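Local coordinates for hydrophilic protein, virA protein (PDB 3BO6) that acts as a phosphothreonine lyase effector, probably removing the phosphate of phosphothreonine in host signalling kinases by beta-elimination, at residues P38-M43 and E91-A96; F97-G102 and S169-G174; T117-V122 and G131-L136; S150-T155 and Y215-E220. All blocks are in the same frame, centred on the assembly; numbering follows the deposited sequence.

Contact 1: residues P38-M43 and E91-A96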
# COMPACT_ATOMS: atom_id res chain seq x y z
N PRO A 38 7.76 16.23 2.81
CA PRO A 38 8.98 16.01 3.59
C PRO A 38 9.95 15.13 2.82
O PRO A 38 9.52 14.40 1.90
CB PRO A 38 8.46 15.23 4.82
CG PRO A 38 7.01 15.46 4.86
CD PRO A 38 6.57 15.64 3.45
N ASP A 39 11.24 15.18 3.15
CA ASP A 39 12.11 14.11 2.68
C ASP A 39 12.19 13.02 3.75
O ASP A 39 11.57 13.13 4.80
CB ASP A 39 13.49 14.63 2.21
CG ASP A 39 14.34 15.19 3.34
OD1 ASP A 39 13.94 15.11 4.51
OD2 ASP A 39 15.42 15.72 3.01
N TYR A 40 12.95 11.97 3.46
CA TYR A 40 12.96 10.81 4.34
C TYR A 40 13.46 11.17 5.74
O TYR A 40 12.81 10.85 6.75
CB TYR A 40 13.82 9.70 3.74
CG TYR A 40 13.87 8.45 4.59
CD1 TYR A 40 12.80 7.59 4.67
CD2 TYR A 40 15.00 8.15 5.33
CE1 TYR A 40 12.85 6.44 5.44
CE2 TYR A 40 15.07 7.01 6.11
CZ TYR A 40 13.99 6.17 6.17
OH TYR A 40 14.04 5.04 6.96
N SER A 41 14.62 11.82 5.79
CA SER A 41 15.23 12.19 7.07
C SER A 41 14.34 13.16 7.85
O SER A 41 14.26 13.08 9.07
CB SER A 41 16.62 12.78 6.85
OG SER A 41 17.24 13.06 8.09
N GLY A 42 13.66 14.06 7.15
CA GLY A 42 12.74 14.98 7.78
C GLY A 42 11.53 14.29 8.38
O GLY A 42 11.08 14.61 9.49
N MET A 43 10.98 13.34 7.65
CA MET A 43 9.86 12.61 8.21
C MET A 43 10.24 11.90 9.52
O MET A 43 9.39 11.77 10.41
CB MET A 43 9.26 11.64 7.20
CG MET A 43 8.01 10.98 7.75
SD MET A 43 6.95 10.31 6.49
CE MET A 43 5.64 9.66 7.52
N GLU A 91 19.59 -0.33 1.00
CA GLU A 91 20.33 0.93 1.11
C GLU A 91 19.70 2.10 0.34
O GLU A 91 20.20 3.24 0.41
CB GLU A 91 21.79 0.72 0.67
CG GLU A 91 22.67 -0.02 1.71
CD GLU A 91 22.42 -1.52 1.77
OE1 GLU A 91 22.37 -2.16 0.71
OE2 GLU A 91 22.30 -2.07 2.89
N GLN A 92 18.62 1.83 -0.38
CA GLN A 92 17.99 2.84 -1.24
C GLN A 92 16.65 3.39 -0.71
O GLN A 92 15.94 4.09 -1.41
CB GLN A 92 17.80 2.28 -2.66
CG GLN A 92 19.13 1.99 -3.37
CD GLN A 92 18.96 1.35 -4.74
OE1 GLN A 92 17.85 1.21 -5.23
NE2 GLN A 92 20.07 0.93 -5.34
N VAL A 93 16.32 3.10 0.54
CA VAL A 93 15.05 3.59 1.08
C VAL A 93 14.87 5.12 1.02
O VAL A 93 13.83 5.59 0.61
CB VAL A 93 14.77 3.00 2.48
CG1 VAL A 93 13.51 3.59 3.05
CG2 VAL A 93 14.65 1.49 2.39
N PRO A 94 15.89 5.90 1.43
CA PRO A 94 15.68 7.35 1.33
C PRO A 94 15.43 7.81 -0.11
O PRO A 94 14.59 8.68 -0.32
CB PRO A 94 17.00 7.93 1.89
CG PRO A 94 17.48 6.90 2.81
CD PRO A 94 17.13 5.58 2.15
N GLN A 95 16.14 7.24 -1.08
CA GLN A 95 15.92 7.58 -2.48
C GLN A 95 14.54 7.13 -2.97
O GLN A 95 13.89 7.82 -3.75
CB GLN A 95 16.99 6.93 -3.38
CG GLN A 95 18.40 7.40 -3.12
CD GLN A 95 19.16 6.46 -2.21
OE1 GLN A 95 18.75 6.19 -1.09
NE2 GLN A 95 20.29 5.95 -2.70
N ALA A 96 14.08 5.96 -2.51
CA ALA A 96 12.74 5.49 -2.86
C ALA A 96 11.68 6.41 -2.28
O ALA A 96 10.71 6.76 -2.95
CB ALA A 96 12.53 4.07 -2.37

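Contact 2: residues F97-G102 and S169-G174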
# COMPACT_ATOMS: atom_id res chain seq x y z
N PHE A 97 11.88 6.83 -1.03
CA PHE A 97 10.97 7.77 -0.41
C PHE A 97 10.88 9.06 -1.25
O PHE A 97 9.78 9.59 -1.51
CB PHE A 97 11.41 8.08 1.03
CG PHE A 97 10.42 8.92 1.80
CD1 PHE A 97 9.52 8.32 2.66
CD2 PHE A 97 10.42 10.31 1.67
CE1 PHE A 97 8.61 9.08 3.36
CE2 PHE A 97 9.50 11.09 2.38
CZ PHE A 97 8.61 10.47 3.24
N GLN A 98 12.02 9.60 -1.68
CA GLN A 98 12.03 10.81 -2.51
C GLN A 98 11.29 10.59 -3.82
O GLN A 98 10.59 11.47 -4.32
CB GLN A 98 13.47 11.26 -2.80
CG GLN A 98 13.55 12.49 -3.70
CD GLN A 98 13.21 13.77 -2.96
OE1 GLN A 98 13.01 13.78 -1.74
NE2 GLN A 98 13.15 14.88 -3.70
N ALA A 99 11.45 9.41 -4.40
CA ALA A 99 10.79 9.10 -5.68
C ALA A 99 9.27 8.96 -5.53
O ALA A 99 8.54 9.26 -6.46
CB ALA A 99 11.38 7.83 -6.31
N LEU A 100 8.82 8.49 -4.37
CA LEU A 100 7.41 8.19 -4.13
C LEU A 100 6.63 9.27 -3.39
O LEU A 100 5.41 9.20 -3.32
CB LEU A 100 7.27 6.88 -3.34
CG LEU A 100 7.76 5.62 -4.06
CD1 LEU A 100 7.51 4.38 -3.21
CD2 LEU A 100 7.09 5.51 -5.41
N SER A 101 7.32 10.25 -2.81
CA SER A 101 6.62 11.18 -1.94
C SER A 101 5.57 12.02 -2.70
O SER A 101 4.53 12.37 -2.14
CB SER A 101 7.60 12.08 -1.17
OG SER A 101 8.31 12.89 -2.09
N GLY A 102 5.84 12.32 -3.97
CA GLY A 102 4.84 13.01 -4.79
C GLY A 102 3.51 12.29 -4.81
O GLY A 102 2.44 12.90 -4.67
N SER A 169 12.94 6.20 -11.70
CA SER A 169 13.79 6.93 -10.75
C SER A 169 15.04 6.12 -10.40
O SER A 169 15.84 6.53 -9.57
CB SER A 169 13.01 7.29 -9.48
OG SER A 169 11.91 8.14 -9.78
N GLY A 170 15.20 4.96 -11.03
CA GLY A 170 16.41 4.18 -10.85
C GLY A 170 16.52 3.35 -9.58
O GLY A 170 17.62 3.04 -9.14
N LEU A 171 15.39 2.99 -8.98
CA LEU A 171 15.43 2.17 -7.77
C LEU A 171 15.56 0.70 -8.13
O LEU A 171 14.93 0.23 -9.07
CB LEU A 171 14.15 2.37 -6.95
CG LEU A 171 14.07 3.54 -5.96
CD1 LEU A 171 15.22 3.47 -4.95
CD2 LEU A 171 14.02 4.90 -6.67
N MET A 172 16.38 -0.03 -7.38
CA MET A 172 16.46 -1.48 -7.52
C MET A 172 15.43 -2.13 -6.61
O MET A 172 15.20 -1.67 -5.49
CB MET A 172 17.86 -1.97 -7.12
CG MET A 172 18.90 -1.76 -8.19
SD MET A 172 18.40 -2.61 -9.70
CE MET A 172 18.29 -4.29 -9.10
N PRO A 173 14.79 -3.22 -7.09
CA PRO A 173 13.87 -3.96 -6.22
C PRO A 173 14.60 -4.57 -5.02
O PRO A 173 15.81 -4.84 -5.11
CB PRO A 173 13.38 -5.10 -7.12
CG PRO A 173 13.46 -4.50 -8.53
CD PRO A 173 14.72 -3.66 -8.49
N GLY A 174 13.88 -4.74 -3.93
CA GLY A 174 14.40 -5.41 -2.75
C GLY A 174 13.94 -6.85 -2.69
O GLY A 174 13.51 -7.43 -3.69

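Contact 3: residues T117-V122 and G131-L136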
# COMPACT_ATOMS: atom_id res chain seq x y z
N THR A 117 9.66 2.13 6.96
CA THR A 117 10.48 1.67 8.05
C THR A 117 11.53 2.75 8.30
O THR A 117 12.04 3.38 7.35
CB THR A 117 11.24 0.44 7.52
OG1 THR A 117 10.28 -0.56 7.15
CG2 THR A 117 12.22 -0.13 8.57
N ASP A 118 11.87 2.94 9.57
CA ASP A 118 12.99 3.78 9.96
C ASP A 118 14.26 2.94 9.89
O ASP A 118 14.51 2.08 10.76
CB ASP A 118 12.78 4.31 11.38
CG ASP A 118 13.90 5.25 11.83
OD1 ASP A 118 14.96 5.27 11.17
OD2 ASP A 118 13.69 5.95 12.83
N MET A 119 15.08 3.20 8.89
CA MET A 119 16.23 2.35 8.62
C MET A 119 17.35 2.50 9.64
O MET A 119 18.27 1.69 9.69
CB MET A 119 16.75 2.61 7.20
CG MET A 119 15.73 2.27 6.10
SD MET A 119 15.01 0.60 6.18
CE MET A 119 16.41 -0.39 5.71
N GLU A 120 17.28 3.55 10.45
CA GLU A 120 18.25 3.73 11.54
C GLU A 120 17.92 2.89 12.77
O GLU A 120 18.79 2.65 13.61
CB GLU A 120 18.35 5.21 11.91
CG GLU A 120 18.78 6.09 10.77
CD GLU A 120 20.15 5.72 10.24
OE1 GLU A 120 20.33 5.76 9.00
OE2 GLU A 120 21.04 5.39 11.05
N ARG A 121 16.68 2.45 12.89
CA ARG A 121 16.25 1.72 14.08
C ARG A 121 15.97 0.24 13.80
O ARG A 121 16.11 -0.61 14.68
CB ARG A 121 14.98 2.35 14.66
CG ARG A 121 15.13 3.80 15.09
CD ARG A 121 16.01 3.95 16.31
NE ARG A 121 17.38 4.33 15.97
CZ ARG A 121 17.87 5.56 16.08
NH1 ARG A 121 19.13 5.81 15.75
NH2 ARG A 121 17.11 6.54 16.53
N VAL A 122 15.53 -0.08 12.59
CA VAL A 122 15.13 -1.44 12.27
C VAL A 122 16.30 -2.44 12.38
O VAL A 122 17.49 -2.10 12.18
CB VAL A 122 14.51 -1.48 10.85
CG1 VAL A 122 15.60 -1.33 9.78
CG2 VAL A 122 13.70 -2.76 10.64
N GLY A 131 13.27 -5.66 2.45
CA GLY A 131 12.21 -5.32 1.52
C GLY A 131 11.06 -4.80 2.36
O GLY A 131 11.24 -4.49 3.54
N ALA A 132 9.88 -4.69 1.75
CA ALA A 132 8.67 -4.26 2.43
C ALA A 132 8.91 -3.07 3.36
O ALA A 132 8.40 -3.03 4.48
CB ALA A 132 8.05 -5.42 3.22
N GLN A 133 9.69 -2.10 2.87
CA GLN A 133 10.00 -0.91 3.67
C GLN A 133 8.88 0.12 3.65
O GLN A 133 8.88 1.06 4.44
CB GLN A 133 11.32 -0.28 3.22
CG GLN A 133 12.48 -1.26 3.27
CD GLN A 133 12.83 -1.85 1.92
OE1 GLN A 133 12.02 -1.83 0.99
NE2 GLN A 133 14.03 -2.42 1.81
N PHE A 134 7.92 -0.04 2.73
CA PHE A 134 6.71 0.77 2.76
C PHE A 134 5.51 -0.15 2.92
O PHE A 134 5.46 -1.20 2.28
CB PHE A 134 6.51 1.57 1.45
CG PHE A 134 7.63 2.53 1.14
CD1 PHE A 134 7.46 3.89 1.28
CD2 PHE A 134 8.85 2.05 0.66
CE1 PHE A 134 8.50 4.78 0.97
CE2 PHE A 134 9.88 2.92 0.37
CZ PHE A 134 9.70 4.27 0.52
N THR A 135 4.57 0.23 3.77
CA THR A 135 3.31 -0.49 3.92
C THR A 135 2.17 0.47 3.64
O THR A 135 2.11 1.55 4.22
CB THR A 135 3.20 -1.03 5.35
OG1 THR A 135 4.30 -1.92 5.61
CG2 THR A 135 1.88 -1.78 5.53
N LEU A 136 1.29 0.10 2.71
CA LEU A 136 0.14 0.91 2.32
C LEU A 136 -1.14 0.21 2.75
O LEU A 136 -1.35 -0.95 2.39
CB LEU A 136 0.09 1.07 0.79
CG LEU A 136 1.37 1.43 0.03
CD1 LEU A 136 1.10 1.45 -1.47
CD2 LEU A 136 1.88 2.77 0.49

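Contact 4: residues S150-T155 and Y215-E220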
# COMPACT_ATOMS: atom_id res chain seq x y z
N SER A 150 -14.83 2.51 -9.15
CA SER A 150 -13.96 3.67 -9.33
C SER A 150 -12.77 3.63 -8.38
O SER A 150 -11.63 3.87 -8.77
CB SER A 150 -14.74 4.98 -9.12
OG SER A 150 -15.59 5.26 -10.22
N SER A 151 -13.04 3.33 -7.12
CA SER A 151 -11.96 3.29 -6.13
C SER A 151 -10.97 2.13 -6.39
O SER A 151 -9.76 2.29 -6.28
CB SER A 151 -12.52 3.20 -4.71
OG SER A 151 -11.50 3.43 -3.75
N LEU A 152 -11.50 0.96 -6.73
CA LEU A 152 -10.66 -0.15 -7.13
C LEU A 152 -9.76 0.24 -8.32
O LEU A 152 -8.55 -0.02 -8.29
CB LEU A 152 -11.52 -1.38 -7.48
CG LEU A 152 -12.22 -1.99 -6.26
CD1 LEU A 152 -13.39 -2.86 -6.70
CD2 LEU A 152 -11.22 -2.78 -5.39
N HIS A 153 -10.34 0.86 -9.34
CA HIS A 153 -9.56 1.28 -10.51
C HIS A 153 -8.46 2.28 -10.11
O HIS A 153 -7.31 2.16 -10.53
CB HIS A 153 -10.50 1.91 -11.56
CG HIS A 153 -9.79 2.48 -12.74
ND1 HIS A 153 -9.13 1.70 -13.67
CD2 HIS A 153 -9.65 3.76 -13.16
CE1 HIS A 153 -8.61 2.48 -14.60
NE2 HIS A 153 -8.91 3.74 -14.31
N ASN A 154 -8.81 3.24 -9.27
CA ASN A 154 -7.84 4.26 -8.87
C ASN A 154 -6.70 3.62 -8.08
O ASN A 154 -5.56 4.03 -8.19
CB ASN A 154 -8.51 5.38 -8.08
CG ASN A 154 -9.33 6.31 -8.96
OD1 ASN A 154 -9.03 6.48 -10.14
ND2 ASN A 154 -10.36 6.91 -8.38
N THR A 155 -7.03 2.60 -7.29
CA THR A 155 -6.03 1.93 -6.47
C THR A 155 -5.09 1.14 -7.35
O THR A 155 -3.87 1.21 -7.18
CB THR A 155 -6.70 1.05 -5.42
OG1 THR A 155 -7.53 1.87 -4.60
CG2 THR A 155 -5.66 0.37 -4.54
N TYR A 215 -7.22 -8.94 -4.54
CA TYR A 215 -5.97 -9.14 -5.26
C TYR A 215 -6.23 -9.40 -6.75
O TYR A 215 -5.55 -8.84 -7.61
CB TYR A 215 -5.20 -10.33 -4.67
CG TYR A 215 -3.93 -10.63 -5.44
CD1 TYR A 215 -2.82 -9.81 -5.33
CD2 TYR A 215 -3.84 -11.74 -6.29
CE1 TYR A 215 -1.65 -10.07 -6.02
CE2 TYR A 215 -2.66 -12.00 -7.00
CZ TYR A 215 -1.57 -11.16 -6.84
OH TYR A 215 -0.40 -11.40 -7.53
N ARG A 216 -7.21 -10.22 -7.05
CA ARG A 216 -7.53 -10.52 -8.44
C ARG A 216 -7.95 -9.25 -9.19
O ARG A 216 -7.58 -9.04 -10.35
CB ARG A 216 -8.62 -11.59 -8.52
CG ARG A 216 -8.18 -12.92 -7.91
CD ARG A 216 -9.24 -14.00 -8.06
NE ARG A 216 -9.43 -14.35 -9.47
CZ ARG A 216 -10.38 -15.17 -9.90
NH1 ARG A 216 -11.24 -15.69 -9.02
NH2 ARG A 216 -10.50 -15.43 -11.20
N LEU A 217 -8.68 -8.37 -8.51
CA LEU A 217 -9.08 -7.09 -9.10
C LEU A 217 -7.87 -6.18 -9.35
O LEU A 217 -7.88 -5.36 -10.27
CB LEU A 217 -10.11 -6.42 -8.21
CG LEU A 217 -11.47 -7.16 -8.18
CD1 LEU A 217 -12.34 -6.69 -7.01
CD2 LEU A 217 -12.22 -7.00 -9.50
N MET A 218 -6.82 -6.32 -8.54
CA MET A 218 -5.61 -5.51 -8.69
C MET A 218 -4.67 -6.09 -9.74
O MET A 218 -3.91 -5.33 -10.38
CB MET A 218 -4.85 -5.45 -7.36
CG MET A 218 -5.58 -4.67 -6.27
SD MET A 218 -5.91 -2.94 -6.65
CE MET A 218 -7.68 -3.06 -6.89
N ALA A 219 -4.68 -7.41 -9.89
CA ALA A 219 -3.60 -8.09 -10.62
C ALA A 219 -3.99 -8.84 -11.89
O ALA A 219 -3.15 -9.01 -12.77
CB ALA A 219 -2.83 -9.03 -9.67
N GLU A 220 -5.24 -9.27 -11.99
CA GLU A 220 -5.71 -10.10 -13.10
C GLU A 220 -6.25 -9.30 -14.28
O GLU A 220 -6.52 -8.10 -14.20
CB GLU A 220 -6.81 -11.05 -12.60
CG GLU A 220 -7.01 -12.33 -13.37
CD GLU A 220 -7.65 -13.42 -12.52
OE1 GLU A 220 -8.46 -14.22 -13.05
OE2 GLU A 220 -7.35 -13.48 -11.31
OXT GLU A 220 -6.46 -9.86 -15.36

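Contact 1: residues P38-M43 and E91-A96
Two helix starts meet here: Tyr-40, the first residue of helix 40-44, lays its side chain against Val-93 and Pro-94 in the opening turn of helix 93-104. Their nearest CA atoms, those of Tyr-40 and Pro-94, are 5.3 Å apart, close enough for the root of the side chain to take part: Tyr-40 CB lies 3.8 Å from Pro-94 CA. Further out, Pro-94 CG and Val-93 CG1 come from the same side of the phenol ring plane, Pro-94 CG 3.8 Å from Tyr-40 CD2 and Val-93 CG1 3.8 Å from Tyr-40 CE1. Both approaches are oblique to the ring. With its CG anti to the backbone N (chi1 -180°), the Tyr-40 side chain points out to Val-93 and Pro-94. The turn that carries it is capped by Asp-39 at the N-cap position: Asp-39 OD1 accepts from Gly-42 N at 2.9 Å, the amide lying nearly on the line of the C-O bond. Tyr-40 OH goes on beyond the apolar contact to hydrogen-bond Thr-117 O, at the end of strand 113-117, and Met-119 N, just past it. On the sheet, Val-116 of that strand touches both Tyr-40 and Val-93, and Met-66 of strand 65-70 touches Tyr-40, so the short helix and the longer one sit side by side on the sheet.

Contact 2: residues F97-G102 and S169-G174
The single methyl of Ala-99 meets both Ser-169 and Leu-171. Its CB points from helix 93-104 toward the loop and approaches the Ser-169 side chain at two atoms, 3.5 Å from Ser-169 OG and 3.6 Å from Ser-169 CB. The serine hydroxyl stands beside its own backbone N (chi1 -62°), a setting that also turns it back along its helix to hydrogen-bond Arg-165 O; the approach to Ala-99 is therefore packing against a hydroxyl whose polar partner lies elsewhere. Leu-171 reaches the same methyl with one branch, Leu-171 CD2 lying 4.0 Å from Ala-99 CB. That leucine is folded more than usual: chi1 is -86° and chi2 -56°, so neither methyl is anti to CA and both bend back from a fully extended course. While CD2 goes to Ala-99, the other branch goes to the start of the same helix, Leu-171 CD1 lying 3.5 Å from Gln-92 OE1. Between the two touching residues sits Gly-170, which ends helix 149-168 in a Schellman motif; its positive phi lets the chain leave the helix, and Leu-171 packs on Leu-166. Beyond it the loop stays extended, and Met-172 N donates to Gln-92 OE1. Next to Ala-99 in helix 93-104, the buried Leu-100 packs on Leu-162 and Leu-166, close to the C-terminal end of helix 149-168.

Contact 3: residues T117-V122 and G131-L136
The peptide carbonyl of Gln-133 is met in its own plane by the amide of Thr-117: Thr-117 N donates to Gln-133 O at 2.8 Å, with a C=O...N angle of 149°. The threonine hydroxyl stands close by, Thr-117 OG1 being 3.5 Å from Gln-133 CA, but its hydrogen-bond partner is Val-128 O. At the Asp-118 carboxylate, Asp-118 OD1 accepts from Glu-120 N at 3.0 Å on its anti side, the donor lying 35° out of the carboxylate plane. This closes an Asx turn, and Arg-44 forms a salt bridge to the same oxygen, so OD1 is shared between a backbone amide and a cation. Within the turn, Met-119, its side chain curled by three successive bends, brings SD to 4.3 Å from Gln-133 CG. Gln-133 bends at chi2 (100°), which turns its amide away from the methionine; NE2 donates to Ala-129 O and Val-88 O, and OE1 is hydrogen-bonded too, all consistent with a fixed rotation of this buried amide. Gln-133 and Phe-134 both face Ile-86, a classic beta bulge at the start of strand 134-137. The backbone bond from Thr-117 lies where strand 113-117 ends and its antiparallel neighbour begins. Strand 65-70 flanks the pair beyond 113-117 and strand 82-86 beyond 134-137, while Val-93 of helix 93-104 rests on both Met-119 and Gln-133.

Contact 4: residues S150-T155 and Y215-E220
Met-218 of helix 213-219 reaches across to Leu-152 and Thr-155 of helix 149-168. From CB, which leaves its helix to the flank, the chain turns at CG beside the backbone N; neither of these two carbons comes close to the other helix. The chain bends at chi2 (-60°), and SD is the first atom to arrive, 3.9 Å from Thr-155 CG2. A second bend, at chi3 (108°), then swings the terminal methyl over the backbone of the facing helix, where CE lies 3.5 Å from Leu-152 O and 3.9 Å from Leu-152 CD2, the two side chains crossing at about a right angle. The other branch of that leucine is used as well: Leu-152 CD1 meets Leu-217 CD1 at 4.0 Å. The Thr-155 hydroxyl turns back along its own helix, Thr-155 OG1 bonding Ser-151 O at 2.8 Å, which leaves CG2 on the side of the sulfur. Thr-155 N reaches that same oxygen from the opposite face of the carbonyl plane. At the far side of helix 213-219, Arg-216 holds the C-terminal residue side-on, NE to Glu-220 OE2 and NH2 to Glu-220 OE1, while Arg-156 bonds the backbone oxygens of Leu-217 and Glu-220 and so ties the chain end to helix 149-168. Phe-84 of strand 82-86 touches both Thr-155 and Met-218. The short segments cross at -56° with axes 9.8 Å apart, an apolar helix-helix packing of the kind found in the helical layer over the sheet of an alpha/beta fold.

Contacts 1, 2 and 3 cluster at one end of the fold, and contact 4 lies apart, its centre about 28 Å from that of contact 1 and across the chain's centre. Contacts 1 and 2 share helix 93-104, and contact 3 touches both through Tyr-40 and Phe-134. Contacts 2 and 4 are joined through helix 149-168, one at the loop after its end and the other near its start. Contacts 1, 3 and 4 are largely buried; contact 2 is partly exposed. Their chemistry follows: aromatic-aliphatic packing in contact 1, a small methyl against a hydroxyl in contact 2, a backbone bond at a strand end in contact 3, and leucine-methionine packing in contact 4.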